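Local coordinates for aminopeptidase N family protein (Idiomarina loihiensis L2TR, PDB 4FGM), which probably acts as a zinc-dependent aminopeptidase of the M61 family, removing amino acids from the N-terminal ends of peptides, at residues 399-402 with 403-407; 388-391 with 392-396; 356-360 with 361-365. One frame throughout, in Å; residues are numbered along the deposited sequence.

Interaction 1. Residues 399-402 with 403-407; sequences LTLA and RVMKE
Leu401 O receives Met405 N at 2.9 Å, the shortest sound polar bond between these neighbouring turns. Val404 N reaches Thr400 O at 3.1 Å in the same i to i+4 spacing, as does Lys406 N with Ala402 O. The N-H one residue before Val404, that of Arg403, goes to a side chain instead: Thr400 OG1 takes it at 3.1 Å, with an N-H to acceptor angle of 159°. The torsion explains this bond, for OG1 sits between the backbone N and the carbonyl carbon (chi1 58°), turned back over the first turn, while CG2 goes beside the backbone N. Thr400 is thus the N-cap of helix 401-413. Leu399 and Val404, on either side of the cap in sequence, form the apolar pair of a hydrophobic staple, Leu399 CD1 lying 4.1 Å from Val404 CG2. The same methyl also meets the aliphatic stem of Arg403, 3.8 Å from its CG, the two side chains crossing at about a right angle. With an alanine in place of Thr400, the Arg403 N-H would probably be left without its side-chain acceptor, and the first turn would be held less firmly. Further out, Arg403 NE and Glu407 OE2 are 3.0 Å apart, but the oxygen stands over a face of the guanidinium, offset toward its rim, so the pairing is one of charge and no N-H points at it. On the buried side, Leu401 and Met405, a selenomethionine in this crystal, pack with Phe313 of helix 308-320, and the Met405 side chain comes within about 9 Å of that of the zinc ligand His277.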
ATOM      1  N   LEU A 399      -1.758 -28.265   8.587  1.00 64.17           N
ATOM      2  CA  LEU A 399      -1.565 -26.899   9.054  1.00 62.93           C
ATOM      3  C   LEU A 399      -1.118 -26.007   7.900  1.00 64.63           C
ATOM      4  O   LEU A 399      -0.091 -26.267   7.274  1.00 64.70           O
ATOM      5  CB  LEU A 399      -0.506 -26.865  10.155  1.00 58.83           C
ATOM      6  CG  LEU A 399      -0.156 -25.501  10.745  1.00 55.40           C
ATOM      7  CD1 LEU A 399      -1.306 -25.014  11.613  1.00 51.78           C
ATOM      8  CD2 LEU A 399       1.117 -25.606  11.565  1.00 57.25           C
ATOM      9  N   THR A 400      -1.897 -24.965   7.616  1.00 63.68           N
ATOM     10  CA  THR A 400      -1.563 -24.023   6.549  1.00 61.24           C
ATOM     11  C   THR A 400      -1.174 -22.693   7.188  1.00 62.17           C
ATOM     12  O   THR A 400      -1.423 -22.480   8.375  1.00 63.74           O
ATOM     13  CB  THR A 400      -2.765 -23.768   5.606  1.00 55.81           C
ATOM     14  OG1 THR A 400      -3.874 -23.277   6.367  1.00 52.13           O
ATOM     15  CG2 THR A 400      -3.160 -25.036   4.875  1.00 52.70           C
ATOM     16  N   LEU A 401      -0.551 -21.805   6.411  1.00 56.96           N
ATOM     17  CA  LEU A 401      -0.176 -20.491   6.935  1.00 46.89           C
ATOM     18  C   LEU A 401      -1.468 -19.733   7.253  1.00 51.17           C
ATOM     19  O   LEU A 401      -1.517 -18.938   8.199  1.00 49.80           O
ATOM     20  CB  LEU A 401       0.655 -19.694   5.914  1.00 42.96           C
ATOM     21  CG  LEU A 401       0.984 -18.230   6.267  1.00 48.70           C
ATOM     22  CD1 LEU A 401       1.847 -18.147   7.524  1.00 45.27           C
ATOM     23  CD2 LEU A 401       1.697 -17.576   5.093  1.00 45.76           C
ATOM     24  N   ALA A 402      -2.510 -19.981   6.461  1.00 45.67           N
ATOM     25  CA  ALA A 402      -3.794 -19.330   6.690  1.00 48.04           C
ATOM     26  C   ALA A 402      -4.267 -19.680   8.102  1.00 54.23           C
ATOM     27  O   ALA A 402      -4.669 -18.800   8.865  1.00 51.36           O
ATOM     28  CB  ALA A 402      -4.819 -19.784   5.656  1.00 38.90           C
ATOM     29  N   ARG A 403      -4.197 -20.964   8.450  1.00 62.85           N
ATOM     30  CA  ARG A 403      -4.607 -21.408   9.776  1.00 61.44           C
ATOM     31  C   ARG A 403      -3.787 -20.687  10.848  1.00 53.19           C
ATOM     32  O   ARG A 403      -4.320 -20.265  11.874  1.00 55.17           O
ATOM     33  CB  ARG A 403      -4.439 -22.925   9.917  1.00 69.24           C
ATOM     34  CG  ARG A 403      -4.768 -23.414  11.316  1.00 84.99           C
ATOM     35  CD  ARG A 403      -5.394 -24.800  11.342  1.00 98.13           C
ATOM     36  NE  ARG A 403      -5.983 -25.066  12.654  1.00109.64           N
ATOM     37  CZ  ARG A 403      -7.022 -24.403  13.158  1.00115.17           C
ATOM     38  NH1 ARG A 403      -7.601 -23.433  12.461  1.00116.36           N
ATOM     39  NH2 ARG A 403      -7.477 -24.697  14.367  1.00115.88           N
ATOM     40  N   VAL A 404      -2.495 -20.532  10.600  1.00 50.70           N
ATOM     41  CA  VAL A 404      -1.630 -19.851  11.549  1.00 54.07           C
ATOM     42  C   VAL A 404      -2.069 -18.397  11.740  1.00 56.35           C
ATOM     43  O   VAL A 404      -2.039 -17.876  12.863  1.00 53.21           O
ATOM     44  CB  VAL A 404      -0.153 -19.896  11.080  1.00 50.71           C
ATOM     45  CG1 VAL A 404       0.712 -18.993  11.954  1.00 45.73           C
ATOM     46  CG2 VAL A 404       0.362 -21.335  11.136  1.00 50.11           C
HETATM   47  N   MSE A 405      -2.479 -17.744  10.651  1.00 53.52           N
HETATM   48  CA  MSE A 405      -2.924 -16.349  10.730  1.00 50.44           C
HETATM   49  C   MSE A 405      -4.174 -16.256  11.602  1.00 48.95           C
HETATM   50  O   MSE A 405      -4.280 -15.379  12.462  1.00 51.55           O
HETATM   51  CB  MSE A 405      -3.228 -15.784   9.332  1.00 48.85           C
HETATM   52  CG  MSE A 405      -2.030 -15.708   8.390  1.00 51.35           C
HETATM   53 SE   MSE A 405      -0.564 -14.636   9.079  1.00 68.93          SE
HETATM   54  CE  MSE A 405      -1.511 -12.951   9.255  1.00 43.35           C
ATOM     55  N   LYS A 406      -5.116 -17.169  11.371  1.00 46.44           N
ATOM     56  CA  LYS A 406      -6.359 -17.207  12.142  1.00 53.13           C
ATOM     57  C   LYS A 406      -6.039 -17.258  13.634  1.00 58.91           C
ATOM     58  O   LYS A 406      -6.486 -16.415  14.418  1.00 58.18           O
ATOM     59  CB  LYS A 406      -7.183 -18.446  11.775  1.00 51.92           C
ATOM     60  CG  LYS A 406      -8.468 -18.593  12.591  1.00 53.19           C
ATOM     61  CD  LYS A 406      -8.948 -20.037  12.653  1.00 60.46           C
ATOM     62  CE  LYS A 406      -8.490 -20.726  13.937  1.00 75.72           C
ATOM     63  NZ  LYS A 406      -9.235 -20.255  15.150  1.00 82.58           N
ATOM     64  N   GLU A 407      -5.255 -18.262  14.012  1.00 56.89           N
ATOM     65  CA  GLU A 407      -4.869 -18.458  15.399  1.00 57.42           C
ATOM     66  C   GLU A 407      -4.095 -17.276  15.968  1.00 53.97           C
ATOM     67  O   GLU A 407      -4.386 -16.820  17.077  1.00 50.39           O
ATOM     68  CB  GLU A 407      -4.066 -19.753  15.531  1.00 61.93           C
ATOM     69  CG  GLU A 407      -4.921 -20.996  15.291  1.00 72.59           C
ATOM     70  CD  GLU A 407      -4.114 -22.278  15.272  1.00 84.37           C
ATOM     71  OE1 GLU A 407      -3.073 -22.333  15.958  1.00 89.75           O
ATOM     72  OE2 GLU A 407      -4.528 -23.239  14.583  1.00 87.31           O
TER

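Interaction 2. Residues 388-391 with 392-396; sequences DLML and RLQSD
Leu389 O and Met390 O accept Leu393 N and Gln394 N at 3.1 and 3.0 Å, the i to i+4 bonds of a regular alpha-helical turn. Along one flank of that turn Asp388 and Arg392 form a salt bridge one helical turn apart. The guanidinium grips the carboxylate side-on with two nitrogens: NE gives a bond of 2.9 Å to Asp388 OD1, and NH2 one of 3.1 Å to Asp388 OD2, with a weak further bond from NH2 to OD1. The groups are not coplanar, their planes being 65° apart. OD1 lies close to the guanidinium plane, yet NE meets it from above the carboxylate plane, whereas NH2 meets OD2 on the syn side, though tilted out of the carboxylate plane. Arg392 reaches the acid with CG anti to the carbonyl carbon (chi1 -67°) and the chain extended from CG to NE, so that it runs back along the helix. OD2 has a further partner in the hydroxyl of Tyr312; this buried charge is therefore met by more than one group, which is likely to favour its ionised form. On another flank the Met390 and Gln394 chains run alongside each other, Met390 CE 4.0 Å from Gln394 NE2, while Gln394 OE1 bonds to Asp435 N. Where the helix runs out, Ser395 OG donates to Leu391 O at 2.6 Å, beside a weak bond from Ser395 N to the same oxygen, and OG is also bonded to Leu399 N. The arrangement is an intrahelical i to i+4 Asp-Arg salt bridge, followed by a serine that bonds back to a main-chain carbonyl at the C-terminal end of helix 378-394.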
ATOM      1  N   ASP A 388       4.061 -21.271   4.342  1.00 57.04           N
ATOM      2  CA  ASP A 388       2.853 -21.994   3.976  1.00 55.84           C
ATOM      3  C   ASP A 388       3.203 -23.380   3.431  1.00 59.21           C
ATOM      4  O   ASP A 388       2.593 -24.379   3.804  1.00 62.83           O
ATOM      5  CB  ASP A 388       2.056 -21.203   2.933  1.00 46.55           C
ATOM      6  CG  ASP A 388       0.584 -21.571   2.917  1.00 47.37           C
ATOM      7  OD1 ASP A 388       0.155 -22.378   3.770  1.00 50.04           O
ATOM      8  OD2 ASP A 388      -0.151 -21.045   2.057  1.00 53.35           O
ATOM      9  N   LEU A 389       4.191 -23.436   2.548  1.00 58.98           N
ATOM     10  CA  LEU A 389       4.613 -24.699   1.959  1.00 58.27           C
ATOM     11  C   LEU A 389       5.307 -25.601   2.978  1.00 59.49           C
ATOM     12  O   LEU A 389       5.054 -26.804   3.030  1.00 58.97           O
ATOM     13  CB  LEU A 389       5.532 -24.427   0.765  1.00 53.37           C
ATOM     14  CG  LEU A 389       4.875 -24.404  -0.625  1.00 59.41           C
ATOM     15  CD1 LEU A 389       3.430 -23.957  -0.553  1.00 56.96           C
ATOM     16  CD2 LEU A 389       5.678 -23.499  -1.535  1.00 56.82           C
HETATM   17  N   MSE A 390       6.174 -25.013   3.794  1.00 57.40           N
HETATM   18  CA  MSE A 390       6.890 -25.773   4.805  1.00 54.24           C
HETATM   19  C   MSE A 390       5.954 -26.363   5.859  1.00 63.50           C
HETATM   20  O   MSE A 390       6.060 -27.540   6.202  1.00 67.13           O
HETATM   21  CB  MSE A 390       7.933 -24.890   5.473  1.00 50.51           C
HETATM   22  CG  MSE A 390       9.139 -24.621   4.594  1.00 56.24           C
HETATM   23 SE   MSE A 390      10.377 -23.392   5.410  1.00 80.14          SE
HETATM   24  CE  MSE A 390      11.292 -24.598   6.617  1.00 78.18           C
ATOM     25  N   LEU A 391       5.040 -25.543   6.366  1.00 63.39           N
ATOM     26  CA  LEU A 391       4.083 -25.987   7.369  1.00 61.70           C
ATOM     27  C   LEU A 391       3.201 -27.107   6.821  1.00 64.04           C
ATOM     28  O   LEU A 391       2.812 -28.016   7.550  1.00 65.76           O
ATOM     29  CB  LEU A 391       3.210 -24.807   7.816  1.00 59.36           C
ATOM     30  CG  LEU A 391       3.597 -24.025   9.077  1.00 60.71           C
ATOM     31  CD1 LEU A 391       5.095 -24.010   9.284  1.00 68.15           C
ATOM     32  CD2 LEU A 391       3.057 -22.613   8.953  1.00 60.48           C
ATOM     33  N   ARG A 392       2.887 -27.046   5.533  1.00 60.98           N
ATOM     34  CA  ARG A 392       2.047 -28.067   4.931  1.00 61.21           C
ATOM     35  C   ARG A 392       2.760 -29.410   4.876  1.00 66.63           C
ATOM     36  O   ARG A 392       2.187 -30.433   5.239  1.00 67.40           O
ATOM     37  CB  ARG A 392       1.605 -27.632   3.529  1.00 61.28           C
ATOM     38  CG  ARG A 392       0.672 -26.424   3.544  1.00 59.25           C
ATOM     39  CD  ARG A 392       0.305 -25.958   2.150  1.00 55.91           C
ATOM     40  NE  ARG A 392      -0.439 -24.701   2.180  1.00 53.76           N
ATOM     41  CZ  ARG A 392      -1.651 -24.533   1.652  1.00 57.67           C
ATOM     42  NH1 ARG A 392      -2.271 -25.544   1.047  1.00 54.26           N
ATOM     43  NH2 ARG A 392      -2.243 -23.349   1.719  1.00 54.39           N
ATOM     44  N   LEU A 393       4.014 -29.409   4.438  1.00 64.34           N
ATOM     45  CA  LEU A 393       4.780 -30.647   4.342  1.00 66.16           C
ATOM     46  C   LEU A 393       5.080 -31.239   5.723  1.00 64.48           C
ATOM     47  O   LEU A 393       5.044 -32.455   5.907  1.00 62.75           O
ATOM     48  CB  LEU A 393       6.090 -30.393   3.593  1.00 66.26           C
ATOM     49  CG  LEU A 393       5.960 -29.846   2.172  1.00 70.38           C
ATOM     50  CD1 LEU A 393       7.336 -29.501   1.632  1.00 66.80           C
ATOM     51  CD2 LEU A 393       5.269 -30.868   1.284  1.00 70.96           C
ATOM     52  N   GLN A 394       5.363 -30.370   6.687  1.00 62.15           N
ATOM     53  CA  GLN A 394       5.688 -30.792   8.044  1.00 62.62           C
ATOM     54  C   GLN A 394       4.503 -31.268   8.880  1.00 64.69           C
ATOM     55  O   GLN A 394       4.690 -31.881   9.933  1.00 65.40           O
ATOM     56  CB  GLN A 394       6.407 -29.658   8.781  1.00 55.28           C
ATOM     57  CG  GLN A 394       7.864 -29.491   8.390  1.00 59.40           C
ATOM     58  CD  GLN A 394       8.536 -28.353   9.136  1.00 66.50           C
ATOM     59  OE1 GLN A 394       8.280 -28.137  10.323  1.00 70.54           O
ATOM     60  NE2 GLN A 394       9.411 -27.628   8.449  1.00 64.12           N
ATOM     61  N   SER A 395       3.291 -30.983   8.418  1.00 65.18           N
ATOM     62  CA  SER A 395       2.083 -31.387   9.135  1.00 69.13           C
ATOM     63  C   SER A 395       1.232 -32.244   8.206  1.00 70.50           C
ATOM     64  O   SER A 395       0.049 -32.474   8.451  1.00 67.56           O
ATOM     65  CB  SER A 395       1.285 -30.153   9.569  1.00 70.91           C
ATOM     66  OG  SER A 395       0.789 -29.437   8.446  1.00 66.86           O
ATOM     67  N   ASP A 396       1.862 -32.720   7.140  1.00 74.66           N
ATOM     68  CA  ASP A 396       1.193 -33.530   6.138  1.00 76.76           C
ATOM     69  C   ASP A 396      -0.107 -32.855   5.709  1.00 76.38           C
ATOM     70  O   ASP A 396      -1.181 -33.457   5.717  1.00 76.23           O
ATOM     71  CB  ASP A 396       0.932 -34.943   6.662  1.00 86.21           C
ATOM     72  CG  ASP A 396       0.817 -35.958   5.540  1.00 97.93           C
ATOM     73  OD1 ASP A 396       1.648 -35.903   4.607  1.00 99.23           O
ATOM     74  OD2 ASP A 396      -0.093 -36.812   5.591  1.00101.36           O
TER

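Interaction 3. Residues 356-360 with 361-365; sequences FLAWT and KFYQQ
Gln364 folds back over Thr360 and Trp359, in a short helical segment that begins at Ala358, contains a wider pi-type turn and runs into a type I beta turn from Phe362 to Gln365. Its CB lies 3.0 Å from Thr360 O, the oxygen that also accepts Gln364 N. The first torsion (chi1 -67°) sets CG beside the backbone N, and the straight chain beyond follows the preceding turn: CG comes 3.7 Å from Trp359 O and CD stays beside the same oxygen. At the tip, NE2 donates to Trp359 O at 2.7 Å, with that acceptor tilted somewhat from the amide plane, and it also lies 3.8 Å from Thr360 CG2. On the other side of the turn, Lys361 packs its stem alongside Leu357, Lys361 CG 3.8 Å from Leu357 CB. The pi-type spacing shows in the bond from Tyr363 N to Ala358 O, five residues back, at 2.8 Å and nearly straight (170°). This turn places Tyr363 at the ligand pocket, where its side chain touches the bound maleic acid, and Tyr376 packs against both Tyr363 and Ala358. Ala358 O meets the edge of the Tyr363 ring in its plane, 3.3 Å from CD1, and Ala358 CB lies 4.1 Å from that same ring carbon.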
ATOM      1  N   PHE A 356      12.486  -1.742   9.665  1.00 45.42           N
ATOM      2  CA  PHE A 356      12.950  -0.806  10.675  1.00 42.74           C
ATOM      3  C   PHE A 356      13.207   0.582  10.091  1.00 46.22           C
ATOM      4  O   PHE A 356      12.843   1.585  10.693  1.00 44.31           O
ATOM      5  CB  PHE A 356      14.230  -1.360  11.339  1.00 40.99           C
ATOM      6  CG  PHE A 356      14.679  -0.583  12.548  1.00 39.95           C
ATOM      7  CD1 PHE A 356      15.478   0.548  12.411  1.00 45.37           C
ATOM      8  CD2 PHE A 356      14.266  -0.958  13.822  1.00 46.23           C
ATOM      9  CE1 PHE A 356      15.855   1.301  13.528  1.00 47.54           C
ATOM     10  CE2 PHE A 356      14.634  -0.218  14.942  1.00 50.21           C
ATOM     11  CZ  PHE A 356      15.432   0.915  14.796  1.00 49.54           C
ATOM     12  N   LEU A 357      13.837   0.631   8.921  1.00 45.38           N
ATOM     13  CA  LEU A 357      14.151   1.893   8.267  1.00 45.68           C
ATOM     14  C   LEU A 357      13.142   2.265   7.178  1.00 45.60           C
ATOM     15  O   LEU A 357      13.497   2.920   6.194  1.00 44.04           O
ATOM     16  CB  LEU A 357      15.554   1.836   7.649  1.00 45.30           C
ATOM     17  CG  LEU A 357      16.819   2.147   8.461  1.00 47.90           C
ATOM     18  CD1 LEU A 357      16.473   2.507   9.889  1.00 39.47           C
ATOM     19  CD2 LEU A 357      17.759   0.948   8.406  1.00 48.15           C
ATOM     20  N   ALA A 358      11.888   1.860   7.343  1.00 44.60           N
ATOM     21  CA  ALA A 358      10.881   2.184   6.338  1.00 43.19           C
ATOM     22  C   ALA A 358      10.804   3.693   6.133  1.00 44.25           C
ATOM     23  O   ALA A 358      10.678   4.168   5.000  1.00 41.20           O
ATOM     24  CB  ALA A 358       9.526   1.640   6.750  1.00 42.48           C
ATOM     25  N   TRP A 359      10.912   4.432   7.236  1.00 39.93           N
ATOM     26  CA  TRP A 359      10.837   5.891   7.238  1.00 41.26           C
ATOM     27  C   TRP A 359      11.822   6.609   6.326  1.00 42.04           C
ATOM     28  O   TRP A 359      11.552   7.715   5.864  1.00 46.30           O
ATOM     29  CB  TRP A 359      11.024   6.419   8.661  1.00 44.91           C
ATOM     30  CG  TRP A 359      10.142   5.750   9.648  1.00 49.48           C
ATOM     31  CD1 TRP A 359      10.408   4.602  10.340  1.00 48.83           C
ATOM     32  CD2 TRP A 359       8.810   6.135  10.001  1.00 40.94           C
ATOM     33  NE1 TRP A 359       9.322   4.247  11.101  1.00 41.56           N
ATOM     34  CE2 TRP A 359       8.327   5.168  10.913  1.00 38.69           C
ATOM     35  CE3 TRP A 359       7.977   7.203   9.634  1.00 37.92           C
ATOM     36  CZ2 TRP A 359       7.037   5.235  11.466  1.00 45.73           C
ATOM     37  CZ3 TRP A 359       6.692   7.272  10.185  1.00 45.38           C
ATOM     38  CH2 TRP A 359       6.239   6.289  11.094  1.00 44.71           C
ATOM     39  N   THR A 360      12.965   5.989   6.073  1.00 41.06           N
ATOM     40  CA  THR A 360      13.977   6.599   5.228  1.00 43.31           C
ATOM     41  C   THR A 360      14.351   5.738   4.025  1.00 43.17           C
ATOM     42  O   THR A 360      14.082   6.097   2.876  1.00 40.03           O
ATOM     43  CB  THR A 360      15.249   6.883   6.036  1.00 41.09           C
ATOM     44  OG1 THR A 360      15.671   5.679   6.689  1.00 39.58           O
ATOM     45  CG2 THR A 360      14.989   7.957   7.081  1.00 35.79           C
ATOM     46  N   LYS A 361      14.970   4.598   4.298  1.00 43.97           N
ATOM     47  CA  LYS A 361      15.400   3.696   3.241  1.00 47.57           C
ATOM     48  C   LYS A 361      14.313   3.285   2.262  1.00 46.50           C
ATOM     49  O   LYS A 361      14.540   3.264   1.057  1.00 43.15           O
ATOM     50  CB  LYS A 361      16.028   2.447   3.849  1.00 44.20           C
ATOM     51  CG  LYS A 361      17.383   2.702   4.459  1.00 45.56           C
ATOM     52  CD  LYS A 361      18.446   2.885   3.396  1.00 42.15           C
ATOM     53  CE  LYS A 361      19.828   2.970   4.034  1.00 42.81           C
ATOM     54  NZ  LYS A 361      20.910   2.999   3.014  1.00 43.75           N
ATOM     55  N   PHE A 362      13.128   2.965   2.764  1.00 45.82           N
ATOM     56  CA  PHE A 362      12.059   2.533   1.876  1.00 45.97           C
ATOM     57  C   PHE A 362      11.181   3.657   1.340  1.00 48.54           C
ATOM     58  O   PHE A 362      11.085   3.836   0.134  1.00 49.20           O
ATOM     59  CB  PHE A 362      11.194   1.476   2.570  1.00 45.85           C
ATOM     60  CG  PHE A 362      10.311   0.708   1.631  1.00 51.40           C
ATOM     61  CD1 PHE A 362       9.008   1.128   1.374  1.00 56.29           C
ATOM     62  CD2 PHE A 362      10.795  -0.423   0.976  1.00 47.81           C
ATOM     63  CE1 PHE A 362       8.194   0.428   0.477  1.00 56.80           C
ATOM     64  CE2 PHE A 362       9.992  -1.132   0.073  1.00 51.58           C
ATOM     65  CZ  PHE A 362       8.690  -0.706  -0.176  1.00 56.26           C
ATOM     66  N   TYR A 363      10.548   4.420   2.225  1.00 46.88           N
ATOM     67  CA  TYR A 363       9.668   5.506   1.785  1.00 47.57           C
ATOM     68  C   TYR A 363      10.363   6.698   1.130  1.00 45.31           C
ATOM     69  O   TYR A 363       9.719   7.507   0.478  1.00 44.14           O
ATOM     70  CB  TYR A 363       8.792   6.000   2.945  1.00 44.14           C
ATOM     71  CG  TYR A 363       7.561   5.149   3.160  1.00 44.57           C
ATOM     72  CD1 TYR A 363       7.612   3.990   3.933  1.00 40.60           C
ATOM     73  CD2 TYR A 363       6.347   5.490   2.560  1.00 49.80           C
ATOM     74  CE1 TYR A 363       6.483   3.194   4.101  1.00 50.88           C
ATOM     75  CE2 TYR A 363       5.218   4.705   2.719  1.00 53.07           C
ATOM     76  CZ  TYR A 363       5.287   3.557   3.492  1.00 57.20           C
ATOM     77  OH  TYR A 363       4.155   2.785   3.657  1.00 57.43           O
ATOM     78  N   GLN A 364      11.669   6.813   1.314  1.00 46.69           N
ATOM     79  CA  GLN A 364      12.417   7.901   0.702  1.00 45.16           C
ATOM     80  C   GLN A 364      13.439   7.291  -0.257  1.00 44.11           C
ATOM     81  O   GLN A 364      14.469   7.893  -0.552  1.00 49.21           O
ATOM     82  CB  GLN A 364      13.121   8.739   1.776  1.00 45.41           C
ATOM     83  CG  GLN A 364      12.173   9.504   2.694  1.00 44.30           C
ATOM     84  CD  GLN A 364      12.902  10.326   3.746  1.00 44.66           C
ATOM     85  OE1 GLN A 364      13.720  11.191   3.420  1.00 45.82           O
ATOM     86  NE2 GLN A 364      12.605  10.060   5.016  1.00 39.91           N
ATOM     87  N   GLN A 365      13.138   6.084  -0.734  1.00 43.33           N
ATOM     88  CA  GLN A 365      14.010   5.380  -1.664  1.00 42.74           C
ATOM     89  C   GLN A 365      14.085   6.140  -2.979  1.00 43.64           C
ATOM     90  O   GLN A 365      13.209   6.948  -3.291  1.00 41.81           O
ATOM     91  CB  GLN A 365      13.495   3.952  -1.931  1.00 39.27           C
ATOM     92  CG  GLN A 365      12.095   3.863  -2.569  1.00 38.89           C
ATOM     93  CD  GLN A 365      11.671   2.421  -2.880  1.00 46.54           C
ATOM     94  OE1 GLN A 365      11.815   1.950  -4.008  1.00 48.91           O
ATOM     95  NE2 GLN A 365      11.163   1.713  -1.869  1.00 42.31           N
TER

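In the fold
Interactions 2 and 1 follow each other in the chain and touch: Asp388 OD1 of 388-391 lies 2.8 Å from Leu401 N, probably as a hydrogen bond, and Thr400 CG2 packs on Arg392 CZ. One salt-bridged acid thus joins the last turns of helix 378-394 to the first turn of helix 401-413. Both contacts are partly buried, but interaction 1 combines capping with apolar packing, whereas interaction 2 centres on a buried charge pair. Interaction 3, its nearest atoms about 18 Å from interaction 1 and about 21 Å from interaction 2, has more exposed residues, relies on uncharged amide and carbonyl bonds, and alone supplies a residue of the maleic acid pocket.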